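Local coordinates for taurine:2-oxoglutarate aminotransferase (Bifidobacterium kashiwanohense PV20-2, PDB 6JIX), which probably transfers the amino group of taurine to 2-oxoglutarate, using pyridoxal 5'-phosphate as cofactor, at residues S59-E64 against V325-Y330. Numbering follows the deposited sequence.
Sequences SNLGHE and VAAVNY
Leu61 meets helix 318-333 with both of its methyl groups, and the distances separate a close half of the contact from a looser one. On the close half, CD2 of Leu61 lies 3.7 Å from CD1 of Tyr330, approaching the ring obliquely. The other methyl spans the root of the same side chain: CD1 of Leu61 is 3.8 Å from CB of Tyr330. Tyr330 extends its ring toward the loop because CG is anti to the backbone N (chi1 -167°). On the loose half, CD1 of Leu61 reaches Ala327 at its carbonyl, 3.9 Å from O, while the methyl CB of Ala327 stands back at 4.4 Å; the CA atoms of Leu61 and Ala327 are 7.8 Å from each other. No hydrogen bond crosses, and the 125 Å² buried between the segments comes from van der Waals packing, partly against a backbone carbonyl. The loop carries a type I beta turn from Ser59 to Gly62, closed by Gly62 N to Ser59 O at 3.0 Å, with Leu61 at its third position. The loop holding this turn joins helix 54-57 to helix 66-78 in a class-III aminotransferase, a fold type I pyridoxal-phosphate enzyme, and Ala327 lies about 11 Å, side chain to side chain, from the cofactor-binding Lys281. Elsewhere around the contact, Cys285 and Ile423 also pack on Leu61, and the ring of Tyr330 stacks with that of His334. Glu64, farther along the loop, packs on Ala76 of the second subunit, which places the loop near the subunit interface. Leu61 and Ala327 are buried, whereas Tyr330 remains partly exposed.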
# COMPACT_ATOMS: atom_id res chain seq x y z
N SER A 59 9.80 1.49 14.19
CA SER A 59 10.02 0.36 15.10
C SER A 59 9.86 0.82 16.55
O SER A 59 10.77 0.75 17.37
CB SER A 59 11.38 -0.25 14.83
OG SER A 59 11.45 -0.73 13.49
N ASN A 60 8.62 1.20 16.89
CA ASN A 60 8.36 1.92 18.13
C ASN A 60 8.67 1.08 19.37
O ASN A 60 9.05 1.63 20.41
CB ASN A 60 6.90 2.39 18.13
CG ASN A 60 6.71 3.73 17.40
OD1 ASN A 60 7.56 4.15 16.62
ND2 ASN A 60 5.60 4.39 17.67
N LEU A 61 8.46 -0.24 19.30
CA LEU A 61 8.73 -1.13 20.42
C LEU A 61 10.01 -1.93 20.24
O LEU A 61 10.13 -3.05 20.76
CB LEU A 61 7.55 -2.08 20.64
CG LEU A 61 6.27 -1.37 21.07
CD1 LEU A 61 5.12 -2.35 21.23
CD2 LEU A 61 6.54 -0.61 22.36
N GLY A 62 10.99 -1.37 19.52
CA GLY A 62 12.20 -2.11 19.23
C GLY A 62 11.93 -3.21 18.23
O GLY A 62 10.90 -3.25 17.55
N HIS A 63 12.89 -4.12 18.13
CA HIS A 63 12.84 -5.22 17.19
C HIS A 63 12.63 -6.55 17.91
O HIS A 63 13.09 -6.76 19.04
CB HIS A 63 14.13 -5.25 16.36
CG HIS A 63 14.37 -3.96 15.62
ND1 HIS A 63 13.65 -3.59 14.50
CD2 HIS A 63 15.24 -2.95 15.87
CE1 HIS A 63 14.09 -2.42 14.08
NE2 HIS A 63 15.05 -2.01 14.89
N GLU A 64 11.89 -7.45 17.26
CA GLU A 64 11.69 -8.82 17.74
C GLU A 64 11.05 -8.85 19.12
O GLU A 64 11.19 -9.84 19.85
CB GLU A 64 13.00 -9.61 17.74
CG GLU A 64 13.51 -9.90 16.35
CD GLU A 64 12.72 -10.98 15.66
OE1 GLU A 64 12.92 -12.15 16.02
OE2 GLU A 64 11.90 -10.68 14.77
N VAL A 325 -2.96 -5.78 17.33
CA VAL A 325 -3.55 -5.98 18.64
C VAL A 325 -2.46 -6.16 19.69
O VAL A 325 -2.52 -5.59 20.79
CB VAL A 325 -4.52 -7.19 18.59
CG1 VAL A 325 -4.88 -7.64 19.99
CG2 VAL A 325 -5.77 -6.84 17.81
N ALA A 326 -1.42 -6.94 19.37
CA ALA A 326 -0.35 -7.17 20.33
C ALA A 326 0.43 -5.90 20.60
O ALA A 326 0.76 -5.59 21.76
CB ALA A 326 0.57 -8.28 19.82
N ALA A 327 0.74 -5.13 19.56
CA ALA A 327 1.48 -3.89 19.75
C ALA A 327 0.68 -2.91 20.61
O ALA A 327 1.20 -2.37 21.59
CB ALA A 327 1.81 -3.25 18.40
N VAL A 328 -0.58 -2.69 20.27
CA VAL A 328 -1.33 -1.68 21.02
C VAL A 328 -1.48 -2.10 22.48
O VAL A 328 -1.31 -1.29 23.39
CB VAL A 328 -2.69 -1.41 20.36
CG1 VAL A 328 -3.54 -0.51 21.24
CG2 VAL A 328 -2.49 -0.80 18.95
N ASN A 329 -1.77 -3.40 22.72
CA ASN A 329 -1.88 -3.91 24.08
C ASN A 329 -0.58 -3.69 24.86
O ASN A 329 -0.61 -3.36 26.04
CB ASN A 329 -2.24 -5.39 24.08
CG ASN A 329 -3.75 -5.64 24.06
OD1 ASN A 329 -4.54 -4.79 24.49
ND2 ASN A 329 -4.16 -6.80 23.54
N TYR A 330 0.56 -3.85 24.19
CA TYR A 330 1.83 -3.56 24.85
C TYR A 330 1.94 -2.08 25.23
O TYR A 330 2.32 -1.75 26.37
CB TYR A 330 2.99 -3.95 23.95
CG TYR A 330 4.31 -3.96 24.70
CD1 TYR A 330 5.01 -2.79 24.93
CD2 TYR A 330 4.82 -5.15 25.20
CE1 TYR A 330 6.21 -2.81 25.63
CE2 TYR A 330 6.01 -5.18 25.88
CZ TYR A 330 6.70 -4.03 26.10
OH TYR A 330 7.90 -4.11 26.81